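Long-range contact in TIR-like domain-containing protein (Prevotella corporis, PDB 7EBD), which is a TIR-like, prokaryotic STING-domain protein that forms a two-chain assembly and binds the ligand C2E: residues D36-T41 with S88-D93. Residues are numbered along the deposited sequence; the frame is centred on the assembly and turned at random.
With ACT (acetate ion), chain C.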
loop_
_atom_site.group_PDB
_atom_site.type_symbol
_atom_site.label_atom_id
_atom_site.label_comp_id
_atom_site.label_asym_id
_atom_site.label_seq_id
_atom_site.Cartn_x
_atom_site.Cartn_y
_atom_site.Cartn_z
ATOM N N ASP A 36 -17.483 -6.602 -17.583
ATOM C CA ASP A 36 -17.295 -7.039 -18.965
ATOM C C ASP A 36 -18.488 -7.854 -19.463
ATOM O O ASP A 36 -18.340 -8.911 -20.080
ATOM C CB ASP A 36 -15.994 -7.827 -19.112
ATOM C CG ASP A 36 -14.765 -6.970 -18.884
ATOM O OD1 ASP A 36 -14.924 -5.787 -18.517
ATOM O OD2 ASP A 36 -13.640 -7.481 -19.072
ATOM N N GLY A 37 -19.689 -7.352 -19.182
ATOM C CA GLY A 37 -20.910 -7.947 -19.672
ATOM C C GLY A 37 -21.608 -8.873 -18.697
ATOM O O GLY A 37 -22.826 -9.059 -18.809
ATOM N N LYS A 38 -20.881 -9.452 -17.747
ATOM C CA LYS A 38 -21.446 -10.442 -16.842
ATOM C C LYS A 38 -21.810 -9.821 -15.501
ATOM O O LYS A 38 -21.227 -8.822 -15.071
ATOM C CB LYS A 38 -20.462 -11.592 -16.614
ATOM C CG LYS A 38 -20.832 -12.880 -17.319
ATOM C CD LYS A 38 -20.318 -14.093 -16.558
ATOM C CE LYS A 38 -21.226 -14.439 -15.388
ATOM N NZ LYS A 38 -20.757 -15.653 -14.665
ATOM N N THR A 39 -22.780 -10.443 -14.835
ATOM C CA THR A 39 -23.212 -10.059 -13.498
ATOM C C THR A 39 -23.040 -11.262 -12.585
ATOM O O THR A 39 -23.675 -12.302 -12.798
ATOM C CB THR A 39 -24.666 -9.581 -13.496
ATOM O OG1 THR A 39 -24.765 -8.342 -14.211
ATOM C CG2 THR A 39 -25.156 -9.377 -12.072
ATOM N N TYR A 40 -22.183 -11.126 -11.580
ATOM C CA TYR A 40 -21.849 -12.229 -10.693
ATOM C C TYR A 40 -22.664 -12.154 -9.410
ATOM O O TYR A 40 -22.858 -11.075 -8.843
ATOM C CB TYR A 40 -20.357 -12.225 -10.361
ATOM C CG TYR A 40 -19.472 -12.477 -11.557
ATOM C CD1 TYR A 40 -19.130 -13.770 -11.927
ATOM C CD2 TYR A 40 -18.980 -11.425 -12.319
ATOM C CE1 TYR A 40 -18.326 -14.011 -13.019
ATOM C CE2 TYR A 40 -18.172 -11.656 -13.415
ATOM C CZ TYR A 40 -17.849 -12.953 -13.759
ATOM O OH TYR A 40 -17.046 -13.197 -14.848
ATOM N N THR A 41 -23.137 -13.315 -8.957
ATOM C CA THR A 41 -23.848 -13.424 -7.692
ATOM C C THR A 41 -22.951 -13.867 -6.546
ATOM O O THR A 41 -23.335 -13.707 -5.382
ATOM C CB THR A 41 -25.016 -14.411 -7.818
ATOM O OG1 THR A 41 -24.531 -15.663 -8.322
ATOM C CG2 THR A 41 -26.076 -13.866 -8.762
ATOM N N SER A 88 -8.518 -10.907 -11.888
ATOM C CA SER A 88 -9.621 -11.806 -11.589
ATOM C C SER A 88 -9.851 -12.757 -12.752
ATOM O O SER A 88 -9.229 -12.652 -13.812
ATOM C CB SER A 88 -10.904 -11.031 -11.277
ATOM O OG SER A 88 -11.322 -10.275 -12.399
ATOM N N LYS A 89 -10.761 -13.698 -12.524
ATOM C CA LYS A 89 -11.202 -14.628 -13.550
ATOM C C LYS A 89 -12.605 -15.102 -13.200
ATOM O O LYS A 89 -13.129 -14.828 -12.114
ATOM C CB LYS A 89 -10.241 -15.815 -13.695
ATOM C CG LYS A 89 -10.300 -16.805 -12.546
ATOM C CD LYS A 89 -9.246 -17.890 -12.689
ATOM C CE LYS A 89 -9.843 -19.168 -13.254
ATOM N NZ LYS A 89 -8.912 -20.323 -13.114
ATOM N N GLU A 90 -13.215 -15.806 -14.146
ATOM C CA GLU A 90 -14.557 -16.348 -13.999
ATOM C C GLU A 90 -14.466 -17.853 -13.800
ATOM O O GLU A 90 -13.765 -18.540 -14.550
ATOM C CB GLU A 90 -15.409 -16.020 -15.227
ATOM C CG GLU A 90 -16.615 -16.920 -15.416
ATOM C CD GLU A 90 -17.298 -16.705 -16.753
ATOM O OE1 GLU A 90 -17.488 -15.535 -17.143
ATOM O OE2 GLU A 90 -17.640 -17.707 -17.415
ATOM N N GLU A 91 -15.161 -18.359 -12.782
ATOM C CA GLU A 91 -15.268 -19.793 -12.512
ATOM C C GLU A 91 -16.759 -20.081 -12.380
ATOM O O GLU A 91 -17.337 -19.931 -11.299
ATOM C CB GLU A 91 -14.492 -20.194 -11.262
ATOM C CG GLU A 91 -14.535 -21.684 -10.951
ATOM C CD GLU A 91 -13.322 -22.427 -11.480
ATOM O OE1 GLU A 91 -12.561 -21.837 -12.275
ATOM O OE2 GLU A 91 -13.129 -23.601 -11.099
ATOM N N GLY A 92 -17.377 -20.471 -13.487
ATOM C CA GLY A 92 -18.817 -20.663 -13.496
ATOM C C GLY A 92 -19.512 -19.340 -13.253
ATOM O O GLY A 92 -19.345 -18.373 -14.005
ATOM N N ASP A 93 -20.284 -19.274 -12.172
ATOM C CA ASP A 93 -20.971 -18.054 -11.775
ATOM C C ASP A 93 -20.202 -17.271 -10.722
ATOM O O ASP A 93 -20.719 -16.277 -10.201
ATOM C CB ASP A 93 -22.375 -18.383 -11.261
ATOM C CG ASP A 93 -23.264 -18.977 -12.336
ATOM O OD1 ASP A 93 -23.314 -18.412 -13.448
ATOM O OD2 ASP A 93 -23.912 -20.011 -12.067
HETATM C C ACT C . -13.187 -10.711 -15.581
HETATM O O ACT C . -12.398 -11.226 -14.739
HETATM O OXT ACT C . -12.951 -9.815 -16.441
HETATM C CH3 ACT C . -14.642 -11.265 -15.544
#
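Tyr40 meets Glu90 and Asp93 with the edge of its ring: CD1 lies 3.4 Å from Asp93 O, and Glu90 CG also sits near the ring plane. At the phenol end, Tyr40 OH approaches Glu90 CB at 3.3 Å. The two side chains cross at about a right angle, with the Glu90 carboxylate turned 63° from the ring and the chain that carries it at the ring's edge. Lys38 lies over one face near the rim, with CE 3.8 Å above the plane. The bend at chi3 (80°) carries the amine past the CD1/CE1 edge of the ring toward the turn at Gly92, where NZ comes within 3.1 Å of Gly92 O. A long salt bridge joins Lys38 NZ to Asp93 OD1 at 4.0 Å. Glu90, with CG anti to its own backbone N (chi1 159°), runs across the lysine chain and brings OE1 within 3.2 Å of Lys38 CD. Beyond the phenol end, an acetate, probably from the crystallisation liquor, accepts a 2.7 Å hydrogen bond from Ser88 OG at its O atom. Tyr40, just after the short strand 38-39, also packs on Leu95 of strand 94-99, the antiparallel neighbour of strand 84-91, at the surface of the prokaryotic STING domain. Lys38 NZ is 4.1 Å from Glu90 OE1, beyond a salt bridge, so the chemistry implies ring-edge and aliphatic packing, probably supplemented by diffuse attraction between the lysine and both acids.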